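Local coordinates for putative aspartate aminotransferase (Thermus thermophilus, PDB 1IUG), which probably catalyses the pyridoxal 5'-phosphate-dependent transfer of an amino group between amino acids, such as aspartate, and 2-oxo acids, at residues A[153-158]-A[203-208]; A[216-221]-A[227-232]; A[257-262]-A[332-337]; A[296-301]-A[307-312]. All coordinates share one frame; numbering follows the deposited sequence.

Interaction 1 (A[153-158]-A[203-208]); sequences EGLVGA and LERLKP
R205 reaches from the turn behind helix 200-204 to the backbone oxygen of E153, just where the chain enters strand 155-159 of the seven-stranded mixed sheet in the large domain of this fold-type-I aminotransferase. Its guanidinium turns an edge toward that oxygen: NH2 donates to E153 O over 3.1 Å, with an N-H...O angle of 156°. The oxygen lies practically in the guanidinium plane, and NH2 approaches almost head-on to the carbonyl (C=O...N 163°). NH1 adds a second, weak bond to the same E153 O at 3.3 Å, a fork of two N-H groups on one carbonyl, which probably restrains rotation of the planar group. CG of R205 stands opposite the carbonyl carbon (chi1 -59°), and two further bends at chi2 and chi3 fold the chain so that its end swings toward the strand. L155 lies against one face of the guanidinium, its CG 4.2 Å above the plane and displaced toward the rim. R201 holds the next carbonyl, G154 O, by a hydrogen bond, so two arginines grip successive peptides. A leucine in place of R205 would probably leave E153 O without both of these donors and L155 without the flat group beside it. The E153 carboxylate is close but not in contact, its OE1 4.6 Å from R205 NH1.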
# COMPACT_ATOMS: atom_id res chain seq x y z
N GLU A 153 23.80 -4.33 23.60
CA GLU A 153 23.58 -4.97 22.31
C GLU A 153 22.13 -4.89 21.84
O GLU A 153 21.77 -5.45 20.80
CB GLU A 153 24.04 -6.43 22.37
CG GLU A 153 25.54 -6.61 22.62
CD GLU A 153 26.40 -6.28 21.40
OE1 GLU A 153 26.25 -5.19 20.82
OE2 GLU A 153 27.24 -7.14 21.02
N GLY A 154 21.30 -4.16 22.59
CA GLY A 154 19.89 -4.04 22.24
C GLY A 154 19.57 -3.05 21.13
O GLY A 154 20.39 -2.20 20.76
N LEU A 155 18.37 -3.18 20.58
CA LEU A 155 17.91 -2.31 19.50
C LEU A 155 16.69 -1.51 19.95
O LEU A 155 15.83 -2.03 20.67
CB LEU A 155 17.54 -3.13 18.27
CG LEU A 155 18.66 -3.82 17.48
CD1 LEU A 155 18.05 -4.85 16.55
CD2 LEU A 155 19.46 -2.79 16.70
N VAL A 156 16.63 -0.25 19.53
CA VAL A 156 15.51 0.62 19.87
C VAL A 156 14.77 1.01 18.59
O VAL A 156 15.31 1.72 17.73
CB VAL A 156 15.98 1.90 20.60
CG1 VAL A 156 14.78 2.81 20.90
CG2 VAL A 156 16.70 1.54 21.89
N GLY A 157 13.55 0.49 18.44
CA GLY A 157 12.73 0.79 17.28
C GLY A 157 11.70 1.84 17.67
O GLY A 157 11.14 1.78 18.77
N ALA A 158 11.42 2.79 16.78
CA ALA A 158 10.46 3.84 17.10
C ALA A 158 9.40 4.14 16.06
O ALA A 158 9.63 4.03 14.85
CB ALA A 158 11.20 5.12 17.46
N LEU A 203 21.30 -1.76 10.00
CA LEU A 203 21.57 -2.39 8.71
C LEU A 203 22.41 -3.66 8.83
O LEU A 203 22.19 -4.62 8.10
CB LEU A 203 22.23 -1.39 7.75
CG LEU A 203 21.36 -0.23 7.24
CD1 LEU A 203 22.21 0.79 6.51
CD2 LEU A 203 20.26 -0.76 6.33
N GLU A 204 23.35 -3.66 9.77
CA GLU A 204 24.22 -4.81 9.99
C GLU A 204 23.53 -5.90 10.80
O GLU A 204 23.94 -7.06 10.79
CB GLU A 204 25.49 -4.38 10.74
CG GLU A 204 26.29 -3.30 10.04
CD GLU A 204 27.45 -2.80 10.88
OE1 GLU A 204 28.62 -3.02 10.48
OE2 GLU A 204 27.20 -2.18 11.94
N ARG A 205 22.47 -5.52 11.51
CA ARG A 205 21.69 -6.41 12.36
C ARG A 205 20.45 -6.99 11.66
O ARG A 205 19.66 -7.70 12.28
CB ARG A 205 21.23 -5.63 13.60
CG ARG A 205 22.35 -5.03 14.45
CD ARG A 205 23.27 -6.09 15.00
NE ARG A 205 22.60 -6.85 16.05
CZ ARG A 205 22.40 -6.41 17.30
NH1 ARG A 205 22.84 -5.21 17.66
NH2 ARG A 205 21.72 -7.15 18.16
N LEU A 206 20.30 -6.70 10.37
CA LEU A 206 19.14 -7.14 9.61
C LEU A 206 18.82 -8.65 9.62
O LEU A 206 19.66 -9.48 9.26
CB LEU A 206 19.24 -6.64 8.17
CG LEU A 206 17.90 -6.42 7.45
CD1 LEU A 206 17.10 -5.35 8.18
CD2 LEU A 206 18.15 -6.01 6.01
N LYS A 207 17.61 -8.98 10.05
CA LYS A 207 17.11 -10.36 10.12
C LYS A 207 15.97 -10.48 9.10
O LYS A 207 14.80 -10.55 9.48
CB LYS A 207 16.53 -10.66 11.51
CG LYS A 207 17.47 -10.63 12.71
CD LYS A 207 18.59 -11.65 12.60
CE LYS A 207 19.51 -11.62 13.83
NZ LYS A 207 19.12 -10.63 14.87
N PRO A 208 16.30 -10.54 7.79
CA PRO A 208 15.30 -10.65 6.71
C PRO A 208 14.26 -11.73 6.95
O PRO A 208 14.59 -12.90 7.17
CB PRO A 208 16.17 -10.98 5.49
CG PRO A 208 17.46 -10.31 5.81
CD PRO A 208 17.66 -10.68 7.25

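Interaction 2 (A[216-221]-A[227-232]); sequences ARELKA and SAWTPA
E218, on helix 215-222, reaches A228 and its neighbours in the loop before helix 233-246, bringing helix and loop together. Its chain leaves CB with CG opposite the carbonyl carbon (chi1 -84°) and bends again at chi2, which lays the carboxylate against the loop. CG passes 4.1 Å from A228 CB, and CD comes to 3.5 Å of the same methyl. At the tip the two oxygens divide the work. OE1 accepts A228 N at 3.0 Å along an almost straight N-H...O line (173°), the donor coming from above the carboxylate plane, and Q222 NE2 binds this oxygen as well. OE2 takes a hydrogen from a water at 2.8 Å, and that water accepts W229 N at 3.1 Å. Beside the acid, A228 CB sits over the centre of one face of the W229 indole, while W229 CH2 lies 3.6 Å above the R217 guanidinium plane, the two planes inclined by 51°. An alanine at E218 would probably strip A228 N of its acceptor, release the bridging water and let the loop shift. W229 and T230 face the second subunit, where T230 OG1 hydrogen-bonds to the lysine-pyridoxal phosphate adduct of that chain. One carboxylate thus receives two consecutive backbone N-H groups, one directly and one through water, a use of its negative charge that probably helps fix the loop at the cofactor of the partner subunit.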
# COMPACT_ATOMS: atom_id res chain seq x y z
N ALA A 216 15.28 -7.04 3.09
CA ALA A 216 16.53 -7.38 2.40
C ALA A 216 16.40 -7.17 0.90
O ALA A 216 17.28 -6.55 0.29
CB ALA A 216 16.96 -8.81 2.70
N ARG A 217 15.36 -7.70 0.26
CA ARG A 217 15.31 -7.43 -1.17
C ARG A 217 14.75 -6.08 -1.60
O ARG A 217 14.95 -5.66 -2.74
CB ARG A 217 15.02 -8.64 -2.09
CG ARG A 217 13.78 -8.69 -3.00
CD ARG A 217 12.43 -8.72 -2.34
NE ARG A 217 11.86 -10.04 -2.66
CZ ARG A 217 11.24 -10.83 -1.79
NH1 ARG A 217 11.06 -10.47 -0.54
NH2 ARG A 217 10.90 -12.06 -2.16
N GLU A 218 14.14 -5.36 -0.66
CA GLU A 218 13.66 -4.01 -0.95
C GLU A 218 14.93 -3.15 -0.92
O GLU A 218 15.14 -2.33 -1.81
CB GLU A 218 12.68 -3.51 0.12
CG GLU A 218 11.23 -3.95 -0.08
CD GLU A 218 10.53 -3.28 -1.26
OE1 GLU A 218 11.19 -2.58 -2.07
OE2 GLU A 218 9.31 -3.47 -1.39
N LEU A 219 15.79 -3.39 0.07
CA LEU A 219 17.05 -2.65 0.22
C LEU A 219 17.90 -2.84 -1.03
O LEU A 219 18.39 -1.88 -1.62
CB LEU A 219 17.82 -3.14 1.46
CG LEU A 219 18.99 -2.33 2.04
CD1 LEU A 219 20.24 -2.48 1.19
CD2 LEU A 219 18.61 -0.87 2.20
N LYS A 220 18.03 -4.10 -1.43
CA LYS A 220 18.78 -4.50 -2.62
C LYS A 220 18.29 -3.70 -3.83
O LYS A 220 19.09 -3.10 -4.56
CB LYS A 220 18.57 -6.01 -2.83
CG LYS A 220 19.42 -6.77 -3.86
CD LYS A 220 19.27 -6.27 -5.29
CE LYS A 220 20.12 -7.08 -6.28
NZ LYS A 220 20.90 -8.19 -5.65
N ALA A 221 16.97 -3.64 -4.00
CA ALA A 221 16.35 -2.92 -5.11
C ALA A 221 16.32 -1.39 -4.97
O ALA A 221 16.61 -0.67 -5.92
CB ALA A 221 14.94 -3.44 -5.35
N SER A 227 12.32 -0.94 -6.66
CA SER A 227 11.58 -1.45 -5.51
C SER A 227 11.28 -2.90 -5.85
O SER A 227 11.37 -3.30 -7.02
CB SER A 227 10.30 -0.64 -5.26
OG SER A 227 9.45 -0.63 -6.39
N ALA A 228 11.00 -3.70 -4.83
CA ALA A 228 10.72 -5.12 -5.04
C ALA A 228 9.53 -5.32 -5.97
O ALA A 228 9.60 -6.11 -6.91
CB ALA A 228 10.47 -5.81 -3.71
N TRP A 229 8.45 -4.58 -5.73
CA TRP A 229 7.23 -4.68 -6.54
C TRP A 229 6.91 -3.30 -7.11
O TRP A 229 7.72 -2.38 -6.99
CB TRP A 229 6.06 -5.17 -5.67
CG TRP A 229 6.49 -5.95 -4.46
CD1 TRP A 229 6.42 -5.55 -3.15
CD2 TRP A 229 7.11 -7.25 -4.45
NE1 TRP A 229 6.97 -6.51 -2.33
CE2 TRP A 229 7.40 -7.56 -3.10
CE3 TRP A 229 7.45 -8.17 -5.45
CZ2 TRP A 229 8.01 -8.76 -2.72
CZ3 TRP A 229 8.06 -9.37 -5.07
CH2 TRP A 229 8.34 -9.65 -3.72
N THR A 230 5.74 -3.14 -7.73
CA THR A 230 5.38 -1.84 -8.28
C THR A 230 5.08 -0.90 -7.12
O THR A 230 4.28 -1.22 -6.24
CB THR A 230 4.15 -1.93 -9.19
OG1 THR A 230 4.36 -2.94 -10.18
CG2 THR A 230 3.92 -0.60 -9.90
N PRO A 231 5.78 0.24 -7.07
CA PRO A 231 5.55 1.20 -5.98
C PRO A 231 4.48 2.21 -6.37
O PRO A 231 4.20 2.40 -7.56
CB PRO A 231 6.91 1.88 -5.88
CG PRO A 231 7.30 2.02 -7.34
CD PRO A 231 6.90 0.66 -7.93
N ALA A 232 3.87 2.85 -5.38
CA ALA A 232 2.86 3.87 -5.64
C ALA A 232 3.68 5.12 -6.03
O ALA A 232 3.80 6.08 -5.26
CB ALA A 232 2.03 4.13 -4.39
O HOH W 1 8.09 -2.39 -3.62

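Interaction 3 (A[257-262]-A[332-337]); sequences KAWQNA and YEALGV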
# COMPACT_ATOMS: atom_id res chain seq x y z
N LYS A 257 4.43 24.69 13.24
CA LYS A 257 3.59 23.61 13.72
C LYS A 257 3.45 23.60 15.25
O LYS A 257 2.36 23.36 15.78
CB LYS A 257 4.06 22.27 13.14
CG LYS A 257 3.67 22.13 11.66
CD LYS A 257 2.14 22.22 11.54
CE LYS A 257 1.59 22.12 10.13
NZ LYS A 257 2.62 21.96 9.08
N ALA A 258 4.54 23.96 15.94
CA ALA A 258 4.53 24.03 17.40
C ALA A 258 3.65 25.19 17.86
O ALA A 258 2.90 25.07 18.84
CB ALA A 258 5.95 24.19 17.94
N TRP A 259 3.74 26.31 17.15
CA TRP A 259 2.95 27.49 17.47
C TRP A 259 1.46 27.25 17.22
O TRP A 259 0.62 27.64 18.03
CB TRP A 259 3.45 28.69 16.65
CG TRP A 259 2.62 29.93 16.85
CD1 TRP A 259 2.78 30.86 17.83
CD2 TRP A 259 1.49 30.34 16.07
NE1 TRP A 259 1.80 31.83 17.72
CE2 TRP A 259 1.00 31.53 16.65
CE3 TRP A 259 0.84 29.81 14.95
CZ2 TRP A 259 -0.12 32.21 16.14
CZ3 TRP A 259 -0.27 30.48 14.45
CH2 TRP A 259 -0.74 31.67 15.04
N GLN A 260 1.15 26.59 16.11
CA GLN A 260 -0.24 26.29 15.74
C GLN A 260 -0.94 25.38 16.74
O GLN A 260 -2.12 25.58 17.05
CB GLN A 260 -0.30 25.65 14.34
CG GLN A 260 -0.03 26.62 13.19
CD GLN A 260 0.02 25.93 11.83
OE1 GLN A 260 0.56 24.83 11.70
NE2 GLN A 260 -0.52 26.59 10.81
N ASN A 261 -0.22 24.38 17.24
CA ASN A 261 -0.79 23.44 18.20
C ASN A 261 -0.97 24.10 19.56
O ASN A 261 -1.97 23.87 20.24
CB ASN A 261 0.10 22.20 18.33
CG ASN A 261 -0.66 21.01 18.88
OD1 ASN A 261 -1.68 20.60 18.33
ND2 ASN A 261 -0.16 20.45 19.98
N ALA A 262 0.00 24.93 19.95
CA ALA A 262 -0.04 25.65 21.22
C ALA A 262 -1.22 26.63 21.18
O ALA A 262 -1.81 26.94 22.22
CB ALA A 262 1.26 26.39 21.45
N TYR A 332 -2.37 32.30 9.37
CA TYR A 332 -3.71 32.87 9.41
C TYR A 332 -4.90 31.93 9.33
O TYR A 332 -5.97 32.24 9.84
CB TYR A 332 -3.78 34.01 8.40
CG TYR A 332 -2.62 34.94 8.63
CD1 TYR A 332 -1.50 34.91 7.80
CD2 TYR A 332 -2.57 35.76 9.77
CE1 TYR A 332 -0.36 35.65 8.10
CE2 TYR A 332 -1.44 36.50 10.07
CZ TYR A 332 -0.34 36.45 9.24
OH TYR A 332 0.79 37.16 9.54
N GLU A 333 -4.70 30.76 8.73
CA GLU A 333 -5.77 29.78 8.66
C GLU A 333 -5.92 29.19 10.06
O GLU A 333 -7.02 28.89 10.51
CB GLU A 333 -5.44 28.70 7.63
CG GLU A 333 -5.58 29.21 6.20
CD GLU A 333 -5.03 28.25 5.17
OE1 GLU A 333 -5.70 28.06 4.14
OE2 GLU A 333 -3.93 27.70 5.37
N ALA A 334 -4.79 29.09 10.77
CA ALA A 334 -4.77 28.57 12.14
C ALA A 334 -5.53 29.54 13.04
O ALA A 334 -6.34 29.11 13.87
CB ALA A 334 -3.34 28.40 12.62
N LEU A 335 -5.29 30.84 12.88
CA LEU A 335 -5.98 31.86 13.67
C LEU A 335 -7.48 31.76 13.42
O LEU A 335 -8.30 31.99 14.32
CB LEU A 335 -5.49 33.27 13.31
CG LEU A 335 -4.12 33.73 13.82
CD1 LEU A 335 -3.84 35.17 13.35
CD2 LEU A 335 -4.07 33.67 15.34
N GLY A 336 -7.85 31.40 12.19
CA GLY A 336 -9.25 31.24 11.84
C GLY A 336 -9.85 30.06 12.57
O GLY A 336 -11.00 30.12 13.02
N VAL A 337 -9.09 28.97 12.67
CA VAL A 337 -9.53 27.75 13.36
C VAL A 337 -9.71 28.07 14.84
O VAL A 337 -10.65 27.57 15.48
CB VAL A 337 -8.49 26.59 13.21
CG1 VAL A 337 -8.95 25.37 13.98
CG2 VAL A 337 -8.31 26.23 11.75
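This is apolar helix-helix packing between W259 and Q260 of helix 250-270 and A334 and L335 of helix 331-348, on the side of the subunit that carries the smaller, five-stranded sheet. The two segments run nearly parallel, with axes inclined by 12° and 10.2 Å apart at closest approach. That separation is bridged by large side chains on one helix and small or medium ones on the other. W259 sends its indole across with CG opposite its own backbone N (chi1 176°), and the six-membered ring leads. Its CH2 corner touches L335 CD2 at 3.9 Å, the methyl lying at the ring edge near the plane, and the indole and leucine side chains cross at about a right angle. The adjacent corner, CZ3, is 4.1 Å from A334 CB. Beside the indole, Q260 also meets A334 CB, its CG 3.8 Å away and its extended chain carrying NE2 past the methyl. L263, one turn further along helix 250-270, covers A334 and L335 as well, and R331 makes a cation-pi contact with W259. No hydrogen bond joins the two segments. The amide nitrogen of Q260 is instead used just ahead of the second helix, where NE2 donates to Y329 O. Van der Waals contact therefore holds the helix flanks together, while the amide nitrogen of the buried Q260 ties helix 250-270 to the chain just before helix 331-348.

Interaction 4 (A[296-301]-A[307-312]); sequences ARVKEA and AVIAGG
The crossover from helix 295-303 back into the smaller sheet brings V298 and K299 against I309. Strands 285-288 and 307-311 are parallel, with strand 320-323 between them, so this helix belongs to a beta-alpha-beta crossover that skips one strand. I309 supplies the apolar contact through its outermost methyl. Its CG1 is tucked in between the two backbone arms (chi1 67°), and the extended chain beyond it sends CD1 into the helix. There CD1 rests 3.8 Å from K299 CA and 4.0 Å from V298 O, with V298 CG1 flanking it at 4.1 Å; the V298 and I309 side chains cross at roughly a right angle. The polar groups are linked by two waters instead of directly. One donates to K299 O at 2.9 Å and to A307 O at the same distance, spanning two carbonyls that cannot bond each other. The other donates to I309 O at 2.8 Å and is at most a weak acceptor for K299 NZ. The methyl contact and the first water bridge join helix and strand; the lysine bridge is weak. Y295 and F302 of the same helix and L323 of strand 320-323 also touch I309, while R322, a predicted substrate-binding residue on that strand, hydrogen-bonds to G311 O; helix 331-348 packs on A301 and A307.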
# COMPACT_ATOMS: atom_id res chain seq x y z
N ALA A 296 -20.69 13.71 20.80
CA ALA A 296 -21.55 13.99 19.65
C ALA A 296 -21.93 15.46 19.54
O ALA A 296 -22.09 15.98 18.43
CB ALA A 296 -22.81 13.13 19.72
N ARG A 297 -22.05 16.14 20.68
CA ARG A 297 -22.40 17.56 20.70
C ARG A 297 -21.25 18.40 20.14
O ARG A 297 -21.48 19.33 19.36
CB ARG A 297 -22.75 17.99 22.13
CG ARG A 297 -23.86 19.04 22.27
CD ARG A 297 -23.52 20.35 21.57
NE ARG A 297 -24.63 21.30 21.55
CZ ARG A 297 -25.08 21.98 22.60
NH1 ARG A 297 -24.52 21.81 23.79
NH2 ARG A 297 -26.08 22.84 22.46
N VAL A 298 -20.02 18.07 20.53
CA VAL A 298 -18.83 18.79 20.07
C VAL A 298 -18.57 18.45 18.60
O VAL A 298 -18.21 19.31 17.80
CB VAL A 298 -17.59 18.41 20.92
CG1 VAL A 298 -16.37 19.20 20.47
CG2 VAL A 298 -17.86 18.67 22.39
N LYS A 299 -18.79 17.18 18.27
CA LYS A 299 -18.61 16.65 16.92
C LYS A 299 -19.53 17.40 15.96
O LYS A 299 -19.10 17.86 14.91
CB LYS A 299 -18.94 15.14 16.97
CG LYS A 299 -18.53 14.26 15.78
CD LYS A 299 -19.15 14.64 14.46
CE LYS A 299 -18.71 13.71 13.33
NZ LYS A 299 -17.77 12.62 13.77
N GLU A 300 -20.79 17.58 16.36
CA GLU A 300 -21.77 18.28 15.53
C GLU A 300 -21.57 19.79 15.50
O GLU A 300 -21.87 20.43 14.49
CB GLU A 300 -23.20 17.93 15.97
CG GLU A 300 -23.60 16.50 15.66
CD GLU A 300 -24.98 16.14 16.20
OE1 GLU A 300 -25.05 15.40 17.21
OE2 GLU A 300 -25.98 16.59 15.60
N ALA A 301 -21.06 20.35 16.59
CA ALA A 301 -20.81 21.79 16.66
C ALA A 301 -19.74 22.18 15.63
O ALA A 301 -19.85 23.21 14.97
CB ALA A 301 -20.38 22.19 18.05
N ALA A 307 -16.13 21.66 9.72
CA ALA A 307 -14.88 21.03 10.14
C ALA A 307 -15.05 19.58 10.59
O ALA A 307 -16.10 19.20 11.12
CB ALA A 307 -14.23 21.85 11.25
N VAL A 308 -14.01 18.78 10.38
CA VAL A 308 -14.02 17.38 10.77
C VAL A 308 -13.00 17.21 11.89
O VAL A 308 -11.83 17.58 11.74
CB VAL A 308 -13.63 16.44 9.60
CG1 VAL A 308 -13.73 14.99 10.04
CG2 VAL A 308 -14.54 16.69 8.39
N ILE A 309 -13.46 16.66 13.01
CA ILE A 309 -12.60 16.43 14.17
C ILE A 309 -12.56 14.94 14.52
O ILE A 309 -13.26 14.13 13.91
CB ILE A 309 -13.11 17.22 15.40
CG1 ILE A 309 -14.46 16.67 15.88
CG2 ILE A 309 -13.23 18.70 15.05
CD1 ILE A 309 -14.91 17.21 17.21
N ALA A 310 -11.74 14.58 15.50
CA ALA A 310 -11.63 13.18 15.91
C ALA A 310 -11.96 12.99 17.38
O ALA A 310 -11.91 13.94 18.17
CB ALA A 310 -10.22 12.66 15.60
N GLY A 311 -12.32 11.76 17.74
CA GLY A 311 -12.66 11.47 19.12
C GLY A 311 -11.64 10.59 19.80
O GLY A 311 -10.53 10.41 19.30
N GLY A 312 -12.02 10.03 20.95
CA GLY A 312 -11.13 9.17 21.70
C GLY A 312 -11.21 7.71 21.30
O GLY A 312 -12.17 7.28 20.66
O HOH W 2 -16.98 17.30 13.08
O HOH W 3 -15.75 14.66 12.78

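The four contacts form two pairs on opposite sides of the chain's centre. Interactions 1 and 2 follow each other along the chain and touch, P208 CG lying 3.5 Å from A216 CB, so the turn after helix 200-204 packs directly on helix 215-222. Interactions 3 and 4 have centres 18 Å apart and nearest atoms about 7 Å apart, interaction 4 being nested inside the loop that interaction 3 closes. About 41 Å separates the centres of interactions 1 and 4. Interaction 2 borders the second subunit's lysine-bound cofactor; the I309 side chain of interaction 4 lies about 7 Å from that of R322, a predicted substrate-binding residue.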